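Local coordinates for extracellular invertase (Aspergillus kawachii, PDB 5XH8), which acts as a beta-fructofuranosidase with high transfructosylation activity, probably splitting sucrose and passing fructosyl units on to form fructooligosaccharides such as 1-kestose, at residues S431-G436 with K589-E594; K448-E453 with T573-F578; F455-A460 with D541-V546; L473-Q478 with G583-S588; S549-Y554 with T563-W568. One frame throughout, in Å; residues are numbered along the deposited sequence.

All five contacts belong to the C-terminal beta-sandwich of this family 32 enzyme. Contacts 1, 3 and 5 follow one another across a single sheet: contact 1 lies about 10 Å from contact 3, and contact 3 about 11 Å from contact 5 (centres). Backbone bonds from Thr591 and Ser593 to Ser459 and Val457 join the first two. Contacts 2 and 4 bring the second sheet against it, and Phe577 of contact 2 meets Phe587 of contact 4. In this family the active site lies in the beta-propeller. Contact 5 is on the propeller side, with the side chain of Thr563 about 10 Å from the bound sodium ion.

Contact 1. Residues S431-G436 with K589-E594; sequences SFTESG and KVTVSE
Phe432 lays one face of its ring over the isopropyl group of Val592. The methine CB of Val592 stands 3.9 Å from the ring centroid of Phe432 and 23° off the normal, a CH-pi contact displaced to the rim, and CG1 of Val592 comes to 3.6 Å from CZ of Phe432. What folds the ring over the partner strand is its first torsion (chi1 63°), which sets CG between the backbone N and the carbonyl carbon. A beta-branched valine suits the place because its short, broad side chain lies flat beneath an aromatic face. Near the plane of the same ring, at its edge, OE1 of Glu594 is 4.1 Å from CE2 of Phe432, while OE2 of Glu594 is bonded to Ser452 OG. The strands are antiparallel, at 153°. Phe432 with Val592 and Glu434 with Val590 are hydrogen-bonded pairs; Phe432 N to Val592 O and Glu434 N to Val590 O are both 2.9 Å. On the other face of the sheet Ser431 and Thr433 stand beside Ser593 and Thr591; all but the buried Ser593 see solvent, which their small polar side chains tolerate. There the aliphatic part of Lys589 crosses Thr433, with CE of Lys589 pressed tightly to 3.3 Å from CG2 of Thr433. Bent at chi2, Glu434 turns its carboxylate off to the backbone N of Lys448. Strand 585-594 thus runs between strand 430-439 and strand 455-463, whose Leu458 and Ala460 touch Val590, while Phe577 of strand 574-580, in the facing sheet, packs on Val590 and Glu434.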
# COMPACT_ATOMS: atom_id res chain seq x y z
N SER A 431 -4.07 49.39 29.47
CA SER A 431 -5.51 49.28 29.49
C SER A 431 -6.16 50.64 29.74
O SER A 431 -5.70 51.38 30.59
CB SER A 431 -5.89 48.33 30.62
OG SER A 431 -7.18 47.83 30.40
N PHE A 432 -7.22 50.96 28.99
CA PHE A 432 -8.06 52.10 29.33
C PHE A 432 -9.52 51.73 29.11
O PHE A 432 -9.82 50.72 28.46
CB PHE A 432 -7.66 53.37 28.54
CG PHE A 432 -7.82 53.25 27.05
CD1 PHE A 432 -9.04 53.56 26.43
CD2 PHE A 432 -6.75 52.82 26.25
CE1 PHE A 432 -9.19 53.45 25.06
CE2 PHE A 432 -6.90 52.71 24.87
CZ PHE A 432 -8.12 53.02 24.28
N THR A 433 -10.42 52.55 29.66
CA THR A 433 -11.86 52.30 29.57
C THR A 433 -12.56 53.47 28.91
O THR A 433 -12.12 54.60 29.02
CB THR A 433 -12.49 52.03 30.95
OG1 THR A 433 -12.26 53.15 31.81
CG2 THR A 433 -11.90 50.75 31.62
N GLU A 434 -13.65 53.18 28.22
CA GLU A 434 -14.52 54.15 27.61
C GLU A 434 -15.86 54.02 28.34
O GLU A 434 -16.31 52.90 28.60
CB GLU A 434 -14.68 53.83 26.13
CG GLU A 434 -15.71 54.65 25.38
CD GLU A 434 -15.30 56.09 25.11
OE1 GLU A 434 -14.09 56.43 25.11
OE2 GLU A 434 -16.20 56.89 24.86
N SER A 435 -16.48 55.15 28.66
CA SER A 435 -17.70 55.16 29.49
C SER A 435 -18.87 54.48 28.82
O SER A 435 -19.10 54.66 27.63
CB SER A 435 -18.13 56.60 29.82
OG SER A 435 -17.21 57.19 30.71
N GLY A 436 -19.63 53.74 29.62
CA GLY A 436 -20.88 53.16 29.16
C GLY A 436 -21.86 54.23 28.72
O GLY A 436 -21.70 55.39 29.05
N LYS A 589 -19.42 50.05 30.27
CA LYS A 589 -18.01 50.43 30.24
C LYS A 589 -17.27 49.43 29.29
O LYS A 589 -17.42 48.21 29.38
CB LYS A 589 -17.50 50.41 31.68
CG LYS A 589 -16.03 50.69 31.97
CD LYS A 589 -15.58 49.87 33.18
CE LYS A 589 -14.28 50.35 33.82
NZ LYS A 589 -14.46 50.76 35.24
N VAL A 590 -16.54 49.98 28.34
CA VAL A 590 -15.83 49.24 27.32
C VAL A 590 -14.37 49.26 27.75
O VAL A 590 -13.86 50.33 28.06
CB VAL A 590 -16.00 49.94 25.96
CG1 VAL A 590 -15.31 49.16 24.85
CG2 VAL A 590 -17.48 50.14 25.66
N THR A 591 -13.71 48.10 27.78
CA THR A 591 -12.28 48.04 28.07
C THR A 591 -11.47 47.82 26.78
O THR A 591 -11.83 46.98 25.95
CB THR A 591 -11.97 46.94 29.09
OG1 THR A 591 -12.75 47.17 30.27
CG2 THR A 591 -10.49 46.94 29.47
N VAL A 592 -10.40 48.59 26.63
CA VAL A 592 -9.50 48.46 25.48
C VAL A 592 -8.13 48.21 26.07
O VAL A 592 -7.67 49.00 26.90
CB VAL A 592 -9.46 49.73 24.60
CG1 VAL A 592 -8.41 49.56 23.48
CG2 VAL A 592 -10.83 50.04 24.01
N SER A 593 -7.50 47.11 25.65
CA SER A 593 -6.15 46.80 26.04
C SER A 593 -5.32 46.77 24.76
O SER A 593 -5.68 46.08 23.79
CB SER A 593 -6.11 45.46 26.79
OG SER A 593 -4.77 45.07 27.02
N GLU A 594 -4.22 47.52 24.76
CA GLU A 594 -3.48 47.83 23.55
C GLU A 594 -2.09 47.22 23.56
O GLU A 594 -1.43 47.23 24.58
CB GLU A 594 -3.37 49.35 23.40
CG GLU A 594 -2.96 49.81 22.02
CD GLU A 594 -2.85 51.33 21.91
OE1 GLU A 594 -3.58 52.05 22.64
OE2 GLU A 594 -2.05 51.80 21.08

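Contact 2. Residues K448-E453 with T573-F578; sequences KRSPSE and TNISFF
A classic beta bulge, in which Thr573 and Asn574 both face Ser481, opens strand 574-580 of the C-terminal beta-sandwich, and Ser450 and Pro451 pack against it. Residues 448-453 form the loop through which the chain leaves strand 444-446 of one sheet and enters strand 455-463 of the other. The main polar link is made by Ser450: its OG accepts the backbone N-H of Ile575 over 2.9 Å, with an angle of 157° at the hydrogen. The hydroxyl is swung to the side of its own backbone N (chi1 -79°), from where it meets the strand just past the bulge. Serine fits because its short side chain can stand in for a strand's carbonyl as acceptor. Pro451, which has no N-H to satisfy, lends itself to burial. The side chains of Pro451 and Ile575 cross at about a right angle, and the contact of Pro451 CD with Ile575 CD1 is tight at 3.5 Å. An extended isoleucine chain (chi2 175°) carries that methyl to the ring, and both residues also touch Phe456 of strand 455-463, so the contact fills part of the layer between the sheets. Thr573 uses both of its branches. The methyl CG2 of Thr573 rests 4.1 Å from the carbonyl carbon C of Glu453, near the end of the loop. The hydroxyl gives a weak hydrogen bond, with Thr573 OG1 3.3 Å from Pro451 O, and CB of Thr573 lies 3.4 Å from that same carbonyl oxygen.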
# COMPACT_ATOMS: atom_id res chain seq x y z
N LYS A 448 -13.89 58.51 23.12
CA LYS A 448 -13.05 59.61 23.58
C LYS A 448 -11.58 59.29 23.36
O LYS A 448 -10.79 60.19 23.03
CB LYS A 448 -13.29 59.90 25.07
CG LYS A 448 -12.75 61.25 25.51
CD LYS A 448 -12.69 61.39 27.02
CE LYS A 448 -12.06 62.71 27.42
NZ LYS A 448 -11.63 62.65 28.85
N ARG A 449 -11.22 58.02 23.57
CA ARG A 449 -9.87 57.56 23.28
C ARG A 449 -9.90 56.24 22.47
O ARG A 449 -10.70 55.36 22.73
CB ARG A 449 -9.12 57.36 24.57
CG ARG A 449 -7.64 57.09 24.39
CD ARG A 449 -7.06 56.67 25.71
NE ARG A 449 -5.74 56.09 25.53
CZ ARG A 449 -4.98 55.66 26.54
NH1 ARG A 449 -5.42 55.74 27.80
NH2 ARG A 449 -3.78 55.15 26.29
N SER A 450 -9.03 56.14 21.48
CA SER A 450 -8.92 54.96 20.65
C SER A 450 -7.49 54.49 20.76
O SER A 450 -6.60 55.28 21.13
CB SER A 450 -9.25 55.29 19.20
OG SER A 450 -10.64 55.37 18.99
N PRO A 451 -7.26 53.18 20.47
CA PRO A 451 -5.88 52.70 20.39
C PRO A 451 -5.15 53.41 19.27
O PRO A 451 -5.77 53.80 18.29
CB PRO A 451 -6.03 51.19 20.07
CG PRO A 451 -7.40 51.04 19.53
CD PRO A 451 -8.23 52.09 20.22
N SER A 452 -3.86 53.60 19.45
CA SER A 452 -3.03 54.20 18.43
C SER A 452 -2.35 53.15 17.56
O SER A 452 -1.56 53.52 16.69
CB SER A 452 -1.97 55.06 19.09
OG SER A 452 -1.17 54.25 19.92
N GLU A 453 -2.60 51.85 17.79
CA GLU A 453 -2.12 50.82 16.85
C GLU A 453 -3.14 49.72 16.65
O GLU A 453 -4.11 49.62 17.40
CB GLU A 453 -0.74 50.27 17.26
CG GLU A 453 -0.73 49.52 18.57
CD GLU A 453 0.61 48.85 18.87
OE1 GLU A 453 1.52 48.82 18.01
OE2 GLU A 453 0.74 48.34 20.00
N THR A 573 -7.21 53.36 12.99
CA THR A 573 -7.17 52.79 14.33
C THR A 573 -8.30 53.27 15.26
O THR A 573 -8.31 52.89 16.43
CB THR A 573 -5.83 53.13 15.00
OG1 THR A 573 -5.70 54.55 15.10
CG2 THR A 573 -4.65 52.58 14.19
N ASN A 574 -9.24 54.08 14.76
CA ASN A 574 -10.28 54.66 15.61
C ASN A 574 -11.41 53.69 15.83
O ASN A 574 -11.73 52.85 14.95
CB ASN A 574 -10.82 55.98 15.03
CG ASN A 574 -9.76 57.07 14.98
OD1 ASN A 574 -9.33 57.48 13.90
ND2 ASN A 574 -9.30 57.49 16.13
N ILE A 575 -12.04 53.83 16.99
CA ILE A 575 -13.15 52.99 17.40
C ILE A 575 -14.35 53.85 17.77
O ILE A 575 -14.18 54.87 18.42
CB ILE A 575 -12.75 52.12 18.61
CG1 ILE A 575 -11.64 51.13 18.21
CG2 ILE A 575 -13.97 51.37 19.16
CD1 ILE A 575 -11.09 50.33 19.37
N SER A 576 -15.54 53.43 17.37
CA SER A 576 -16.78 54.13 17.69
C SER A 576 -17.87 53.16 18.08
O SER A 576 -17.89 52.03 17.57
CB SER A 576 -17.25 54.92 16.49
OG SER A 576 -16.27 55.86 16.13
N PHE A 577 -18.78 53.60 18.96
CA PHE A 577 -20.06 52.91 19.17
C PHE A 577 -20.82 53.00 17.86
O PHE A 577 -20.66 53.96 17.10
CB PHE A 577 -20.92 53.56 20.27
CG PHE A 577 -20.26 53.58 21.62
CD1 PHE A 577 -20.39 52.50 22.47
CD2 PHE A 577 -19.52 54.67 22.04
CE1 PHE A 577 -19.77 52.50 23.71
CE2 PHE A 577 -18.90 54.69 23.27
CZ PHE A 577 -19.02 53.60 24.12
N PHE A 578 -21.62 51.98 17.57
CA PHE A 578 -22.46 51.98 16.39
C PHE A 578 -23.83 51.45 16.78
O PHE A 578 -23.93 50.47 17.52
CB PHE A 578 -21.87 51.11 15.28
CG PHE A 578 -22.88 50.67 14.26
CD1 PHE A 578 -23.33 51.55 13.28
CD2 PHE A 578 -23.43 49.40 14.31
CE1 PHE A 578 -24.27 51.15 12.35
CE2 PHE A 578 -24.38 48.99 13.38
CZ PHE A 578 -24.80 49.87 12.39

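Contact 3. Residues F455-A460 with D541-V546; sequences FFVLSA and DLTLVV
Six backbone hydrogen bonds tie Phe456, Leu458 and Ala460 to Val546, Leu544 and Leu542. The strands run antiparallel at 171°, and the bonds come in reciprocal couples, such as Leu458 N to Leu544 O and Leu544 N to Leu458 O, both 2.8 Å. Between them, CA-H...O contacts fill in the ladder: the CA of Val457 is 3.2 Å from the O of Leu544. Apolar packing divides between the two faces. On the face of Phe456, Leu458 and Ala460, the ring of Phe456 is folded over Val546 (chi1 61°). CB of Val546 sits 3.9 Å from the ring centroid of Phe456 as a CH-pi contact, offset to the rim, and CG2 of Val546 reaches 3.5 Å from CZ of Phe456. Leu458 and Leu544 meet through their CB atoms, and Leu458 goes on to touch Phe477 of the facing sheet, as Val546 touches Ile479. On the reverse face, CG1 of Val457 touches CG2 of Thr543 at 3.7 Å. Polar side chains gather at the partly exposed end of that face. One water is bound by Thr543 OG1 at 2.7 Å and only weakly by Ser459 OG, a hydrated spot suited to hydroxyl residues. Asp541 directs OD1 to the amide of Gln461. A wholly apolar face turned to the other sheet, and a reverse face of valines giving way to hydroxyl residues, fit a strand pair in the middle of one sheet of the C-terminal beta-sandwich of family 32 glycosidases.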
# COMPACT_ATOMS: atom_id res chain seq x y z
N PHE A 455 -3.37 46.58 17.24
CA PHE A 455 -3.09 45.43 18.09
C PHE A 455 -3.80 45.72 19.40
O PHE A 455 -3.32 46.50 20.21
CB PHE A 455 -1.58 45.26 18.29
CG PHE A 455 -0.80 45.08 17.01
CD1 PHE A 455 -0.28 46.18 16.32
CD2 PHE A 455 -0.53 43.81 16.52
CE1 PHE A 455 0.45 46.01 15.14
CE2 PHE A 455 0.21 43.63 15.37
CZ PHE A 455 0.70 44.74 14.67
N PHE A 456 -5.01 45.19 19.57
CA PHE A 456 -5.77 45.46 20.78
C PHE A 456 -6.83 44.41 21.05
O PHE A 456 -7.24 43.69 20.14
CB PHE A 456 -6.49 46.84 20.70
CG PHE A 456 -7.47 46.98 19.56
CD1 PHE A 456 -8.81 46.66 19.73
CD2 PHE A 456 -7.06 47.45 18.32
CE1 PHE A 456 -9.71 46.79 18.69
CE2 PHE A 456 -7.95 47.57 17.27
CZ PHE A 456 -9.28 47.24 17.45
N VAL A 457 -7.28 44.38 22.30
CA VAL A 457 -8.49 43.66 22.70
C VAL A 457 -9.53 44.68 23.12
O VAL A 457 -9.19 45.61 23.86
CB VAL A 457 -8.26 42.73 23.92
CG1 VAL A 457 -9.55 41.97 24.26
CG2 VAL A 457 -7.09 41.78 23.68
N LEU A 458 -10.76 44.51 22.66
CA LEU A 458 -11.90 45.33 23.06
C LEU A 458 -12.94 44.42 23.68
O LEU A 458 -13.37 43.47 23.02
CB LEU A 458 -12.53 46.03 21.84
CG LEU A 458 -13.73 46.96 22.15
CD1 LEU A 458 -13.88 48.01 21.06
CD2 LEU A 458 -15.05 46.23 22.33
N SER A 459 -13.33 44.68 24.93
CA SER A 459 -14.42 43.93 25.61
C SER A 459 -15.56 44.87 25.96
O SER A 459 -15.32 46.00 26.40
CB SER A 459 -13.95 43.30 26.91
OG SER A 459 -12.58 42.99 26.86
N ALA A 460 -16.79 44.41 25.81
CA ALA A 460 -17.93 45.20 26.24
C ALA A 460 -19.14 44.32 26.34
O ALA A 460 -19.22 43.27 25.68
CB ALA A 460 -18.19 46.31 25.23
N ASP A 541 -21.96 39.56 25.80
CA ASP A 541 -20.60 39.73 26.28
C ASP A 541 -19.60 39.51 25.13
O ASP A 541 -19.21 38.38 24.80
CB ASP A 541 -20.35 38.75 27.42
CG ASP A 541 -19.05 39.02 28.13
OD1 ASP A 541 -18.48 40.11 27.96
OD2 ASP A 541 -18.60 38.13 28.87
N LEU A 542 -19.16 40.63 24.55
CA LEU A 542 -18.41 40.67 23.33
C LEU A 542 -16.93 40.87 23.63
O LEU A 542 -16.58 41.75 24.40
CB LEU A 542 -18.96 41.82 22.50
CG LEU A 542 -18.79 41.83 21.00
CD1 LEU A 542 -19.29 40.53 20.36
CD2 LEU A 542 -19.52 43.05 20.44
N THR A 543 -16.06 40.02 23.05
CA THR A 543 -14.62 40.31 22.98
C THR A 543 -14.13 40.35 21.52
O THR A 543 -14.44 39.44 20.73
CB THR A 543 -13.81 39.26 23.75
OG1 THR A 543 -14.31 39.15 25.09
CG2 THR A 543 -12.34 39.64 23.80
N LEU A 544 -13.41 41.41 21.16
CA LEU A 544 -12.78 41.56 19.85
C LEU A 544 -11.28 41.54 20.08
O LEU A 544 -10.78 42.30 20.90
CB LEU A 544 -13.18 42.88 19.18
CG LEU A 544 -14.54 43.03 18.49
CD1 LEU A 544 -15.67 42.44 19.29
CD2 LEU A 544 -14.82 44.50 18.21
N VAL A 545 -10.58 40.67 19.37
CA VAL A 545 -9.12 40.65 19.39
C VAL A 545 -8.68 40.99 17.98
O VAL A 545 -8.96 40.23 17.03
CB VAL A 545 -8.53 39.29 19.80
CG1 VAL A 545 -7.01 39.37 19.94
CG2 VAL A 545 -9.19 38.77 21.07
N VAL A 546 -7.97 42.11 17.84
CA VAL A 546 -7.46 42.55 16.56
C VAL A 546 -5.95 42.45 16.64
O VAL A 546 -5.31 43.16 17.42
CB VAL A 546 -7.91 43.99 16.25
CG1 VAL A 546 -7.24 44.54 14.99
CG2 VAL A 546 -9.42 44.02 16.09
O HOH W 1 -12.81 39.62 27.27

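Contact 4. Residues L473-Q478 with G583-S588; sequences LKSGFQ and GGVAFS
Strands 474-478 and 585-587 run in nearly the same direction, 33° apart, with axes 8.8 Å from each other. They belong to the two facing sheets of the C-terminal beta-sandwich, and this spacing is bridged by side chains, with no hydrogen bond between the segments. Two glycines take backbone shapes that suit glycine: Gly583 has a positive phi that it readily adopts, and Gly476 has an extended conformation that residues with a CB avoid. At the entrance to the strands Leu473 reaches across, its CD1 3.6 Å from the O of Gly584 and 4.4 Å from CG2 of Val585. Ser475 comes next, with its CB 3.8 Å from CG1 of Val585. A residue as small as serine suits this narrower end, and its hydroxyl has a partner in ND1 of His579. The two aromatic residues fill the wider end. The side chains of Phe477 and Phe587 come from facing strands and pass alongside each other, forming an offset edge-to-face pair in which the edge of Phe587 meets the face of Phe477; the centroids of the Phe477 and Phe587 rings are 5.4 Å apart and the planes are at 66°. With CG beside the backbone N (chi1 -58°), Phe477 turns that face to Phe587, and its ring is also packed against Leu458 and Ala460 of strand 455-463. A third ring, that of Phe577, stands edge-to-face with Phe587, which makes this a small aromatic cluster. CZ of Phe477 touches CD2 of Phe587 at 3.7 Å, and CE2 of Phe587 lies 3.5 Å from the O of Gly476.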
# COMPACT_ATOMS: atom_id res chain seq x y z
N LEU A 473 -33.05 46.07 14.77
CA LEU A 473 -31.88 46.54 15.51
C LEU A 473 -30.55 45.98 14.96
O LEU A 473 -30.46 44.79 14.60
CB LEU A 473 -32.00 46.19 17.01
CG LEU A 473 -30.82 46.59 17.92
CD1 LEU A 473 -31.30 47.07 19.28
CD2 LEU A 473 -29.79 45.47 18.11
N LYS A 474 -29.55 46.87 14.91
CA LYS A 474 -28.15 46.56 14.63
C LYS A 474 -27.32 47.42 15.55
O LYS A 474 -27.37 48.65 15.44
CB LYS A 474 -27.78 46.88 13.19
CG LYS A 474 -28.49 46.02 12.17
CD LYS A 474 -28.30 46.53 10.77
CE LYS A 474 -29.44 46.04 9.91
NZ LYS A 474 -29.07 46.12 8.48
N SER A 475 -26.57 46.79 16.46
CA SER A 475 -25.68 47.52 17.35
C SER A 475 -24.32 46.80 17.53
O SER A 475 -24.26 45.58 17.60
CB SER A 475 -26.36 47.72 18.72
OG SER A 475 -27.76 47.98 18.58
N GLY A 476 -23.25 47.59 17.62
CA GLY A 476 -21.94 47.07 17.91
C GLY A 476 -20.89 48.15 17.92
O GLY A 476 -21.07 49.20 18.55
N PHE A 477 -19.77 47.90 17.23
CA PHE A 477 -18.68 48.85 17.16
C PHE A 477 -18.16 48.99 15.75
O PHE A 477 -18.27 48.08 14.93
CB PHE A 477 -17.53 48.45 18.07
CG PHE A 477 -17.92 48.33 19.51
CD1 PHE A 477 -17.84 49.42 20.36
CD2 PHE A 477 -18.35 47.10 20.03
CE1 PHE A 477 -18.21 49.31 21.69
CE2 PHE A 477 -18.71 46.99 21.36
CZ PHE A 477 -18.65 48.09 22.19
N GLN A 478 -17.60 50.16 15.48
CA GLN A 478 -16.88 50.44 14.27
C GLN A 478 -15.42 50.50 14.69
O GLN A 478 -15.08 51.20 15.63
CB GLN A 478 -17.36 51.76 13.67
CG GLN A 478 -16.91 51.95 12.25
CD GLN A 478 -17.33 53.30 11.68
OE1 GLN A 478 -16.71 54.33 11.97
NE2 GLN A 478 -18.35 53.30 10.86
N GLY A 583 -34.70 51.00 17.95
CA GLY A 583 -34.76 50.70 19.37
C GLY A 583 -33.58 51.30 20.08
O GLY A 583 -32.96 52.25 19.58
N GLY A 584 -33.26 50.73 21.23
CA GLY A 584 -32.18 51.20 22.08
C GLY A 584 -31.20 50.10 22.45
O GLY A 584 -31.53 48.91 22.37
N VAL A 585 -30.01 50.52 22.86
CA VAL A 585 -28.93 49.64 23.32
C VAL A 585 -28.23 50.29 24.46
O VAL A 585 -27.94 51.48 24.37
CB VAL A 585 -27.77 49.50 22.30
CG1 VAL A 585 -27.06 48.17 22.47
CG2 VAL A 585 -28.24 49.74 20.89
N ALA A 586 -27.86 49.53 25.48
CA ALA A 586 -27.01 50.04 26.53
C ALA A 586 -25.68 49.32 26.48
O ALA A 586 -25.62 48.09 26.62
CB ALA A 586 -27.67 49.87 27.89
N PHE A 587 -24.61 50.10 26.27
CA PHE A 587 -23.25 49.63 26.29
C PHE A 587 -22.70 49.79 27.69
O PHE A 587 -22.76 50.87 28.23
CB PHE A 587 -22.37 50.47 25.35
CG PHE A 587 -22.69 50.29 23.90
CD1 PHE A 587 -23.70 51.04 23.31
CD2 PHE A 587 -21.99 49.37 23.13
CE1 PHE A 587 -24.00 50.89 21.96
CE2 PHE A 587 -22.29 49.20 21.78
CZ PHE A 587 -23.29 49.97 21.20
N SER A 588 -22.13 48.74 28.26
CA SER A 588 -21.36 48.90 29.47
C SER A 588 -20.12 49.73 29.19
O SER A 588 -19.80 50.05 28.04
CB SER A 588 -20.87 47.56 29.98
OG SER A 588 -19.78 47.13 29.17

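Contact 5. Residues S549-Y554 with T563-W568; sequences SVLEVY and TWVRSW
Leu551 and Thr563 exchange two backbone hydrogen bonds, Leu551 N to Thr563 O at 3.0 Å and Thr563 N to Leu551 O at 2.9 Å. Further along, Val565 N gives a nearly straight bond (173°) to Ser549 O at 2.7 Å, although the donor is tilted somewhat from the carbonyl plane. Apolar contacts line one side of this ladder. CB of Leu551 meets CG2 of Val565 at 3.8 Å, and CD2 of Leu551 lies beside CG2 of Thr563. Thr563 serves both surroundings at once, since its hydroxyl is bonded to Glu520 while the methyl joins the leucine. These residues pair the open end of the hairpin of strands 550-555 and 559-564, away from its turn, at the edge of a sheet in the C-terminal beta-sandwich. Beyond it the chain makes an inverse gamma turn centred on Arg566. The aromatic contacts fall to Trp564. CG2 of Val550 touches CZ3 of Trp564 at 3.7 Å, the two side chains pointing the same way. Ser549 places OG at the edge of the indole, in its plane, 3.4 Å from CE3 of Trp564; chi1 of 65° sets the hydroxyl there, and it is bonded to Trp26 O. The guanidinium of Arg566 covers part of one face of the indole, with NH1 of Arg566 3.5 Å above the plane of the Trp564 ring, toward its rim. The indole N-H is used by Ser349 O, and Trp564 packs on Trp366 and Thr369 of strand 366-385.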
# COMPACT_ATOMS: atom_id res chain seq x y z
N SER A 549 -4.10 42.28 11.01
CA SER A 549 -5.18 41.92 10.10
C SER A 549 -6.03 40.75 10.57
O SER A 549 -7.02 40.42 9.93
CB SER A 549 -4.64 41.58 8.71
OG SER A 549 -3.82 40.42 8.71
N VAL A 550 -5.67 40.10 11.67
CA VAL A 550 -6.45 38.97 12.16
C VAL A 550 -7.48 39.47 13.15
O VAL A 550 -7.12 39.96 14.20
CB VAL A 550 -5.55 37.91 12.84
CG1 VAL A 550 -6.40 36.73 13.29
CG2 VAL A 550 -4.46 37.47 11.90
N LEU A 551 -8.77 39.33 12.82
CA LEU A 551 -9.85 39.64 13.73
C LEU A 551 -10.49 38.35 14.25
O LEU A 551 -10.93 37.51 13.47
CB LEU A 551 -10.94 40.49 13.03
CG LEU A 551 -12.25 40.71 13.83
CD1 LEU A 551 -12.03 41.44 15.15
CD2 LEU A 551 -13.25 41.45 12.96
N GLU A 552 -10.57 38.23 15.57
CA GLU A 552 -11.33 37.18 16.22
C GLU A 552 -12.41 37.82 17.11
O GLU A 552 -12.12 38.65 17.98
CB GLU A 552 -10.42 36.26 17.03
CG GLU A 552 -9.39 35.54 16.16
CD GLU A 552 -8.60 34.45 16.89
OE1 GLU A 552 -9.18 33.75 17.74
OE2 GLU A 552 -7.40 34.26 16.58
N VAL A 553 -13.65 37.42 16.86
CA VAL A 553 -14.81 37.89 17.60
C VAL A 553 -15.34 36.74 18.46
O VAL A 553 -15.77 35.72 17.92
CB VAL A 553 -15.91 38.35 16.63
CG1 VAL A 553 -17.12 38.88 17.41
CG2 VAL A 553 -15.35 39.42 15.68
N TYR A 554 -15.29 36.91 19.78
CA TYR A 554 -15.87 35.99 20.74
C TYR A 554 -17.12 36.59 21.41
O TYR A 554 -17.19 37.82 21.66
CB TYR A 554 -14.85 35.66 21.82
CG TYR A 554 -13.58 34.96 21.33
CD1 TYR A 554 -12.51 35.68 20.80
CD2 TYR A 554 -13.46 33.57 21.41
CE1 TYR A 554 -11.35 35.04 20.36
CE2 TYR A 554 -12.30 32.92 20.99
CZ TYR A 554 -11.25 33.64 20.45
OH TYR A 554 -10.12 32.97 20.05
N THR A 563 -11.81 36.42 10.91
CA THR A 563 -11.67 36.86 9.53
C THR A 563 -10.44 37.73 9.35
O THR A 563 -9.72 37.99 10.32
CB THR A 563 -12.95 37.58 9.05
OG1 THR A 563 -12.86 37.86 7.64
CG2 THR A 563 -13.15 38.91 9.83
N TRP A 564 -10.21 38.16 8.10
CA TRP A 564 -9.12 39.06 7.73
C TRP A 564 -9.63 40.50 7.63
O TRP A 564 -10.62 40.77 6.93
CB TRP A 564 -8.51 38.64 6.39
CG TRP A 564 -7.86 37.30 6.44
CD1 TRP A 564 -8.35 36.13 5.94
CD2 TRP A 564 -6.60 36.98 7.05
NE1 TRP A 564 -7.47 35.10 6.21
CE2 TRP A 564 -6.39 35.60 6.88
CE3 TRP A 564 -5.62 37.75 7.69
CZ2 TRP A 564 -5.24 34.95 7.36
CZ3 TRP A 564 -4.47 37.09 8.19
CH2 TRP A 564 -4.30 35.70 8.01
N VAL A 565 -8.96 41.42 8.32
CA VAL A 565 -9.27 42.84 8.26
C VAL A 565 -8.04 43.61 7.78
O VAL A 565 -7.25 44.09 8.56
CB VAL A 565 -9.88 43.39 9.57
CG1 VAL A 565 -11.31 42.92 9.70
CG2 VAL A 565 -9.08 43.00 10.81
N ARG A 566 -7.89 43.69 6.46
CA ARG A 566 -6.65 44.13 5.88
C ARG A 566 -6.66 45.65 5.59
O ARG A 566 -6.56 46.08 4.45
CB ARG A 566 -6.32 43.24 4.66
CG ARG A 566 -5.89 41.83 5.10
CD ARG A 566 -5.17 40.95 4.06
NE ARG A 566 -6.13 40.10 3.45
CZ ARG A 566 -6.22 38.77 3.43
NH1 ARG A 566 -5.30 37.91 3.87
NH2 ARG A 566 -7.30 38.31 2.83
N SER A 567 -6.75 46.45 6.66
CA SER A 567 -6.71 47.91 6.53
C SER A 567 -5.29 48.35 6.15
O SER A 567 -4.29 47.77 6.60
CB SER A 567 -7.19 48.61 7.82
OG SER A 567 -6.21 48.57 8.84
N TRP A 568 -5.23 49.38 5.30
CA TRP A 568 -3.98 49.93 4.79
C TRP A 568 -3.39 51.09 5.62
O TRP A 568 -2.20 51.06 5.94
CB TRP A 568 -4.19 50.41 3.34
CG TRP A 568 -2.97 51.05 2.79
CD1 TRP A 568 -2.71 52.39 2.69
CD2 TRP A 568 -1.81 50.38 2.28
NE1 TRP A 568 -1.47 52.59 2.15
CE2 TRP A 568 -0.88 51.38 1.90
CE3 TRP A 568 -1.45 49.03 2.12
CZ2 TRP A 568 0.36 51.08 1.34
CZ3 TRP A 568 -0.20 48.73 1.57
CH2 TRP A 568 0.68 49.75 1.19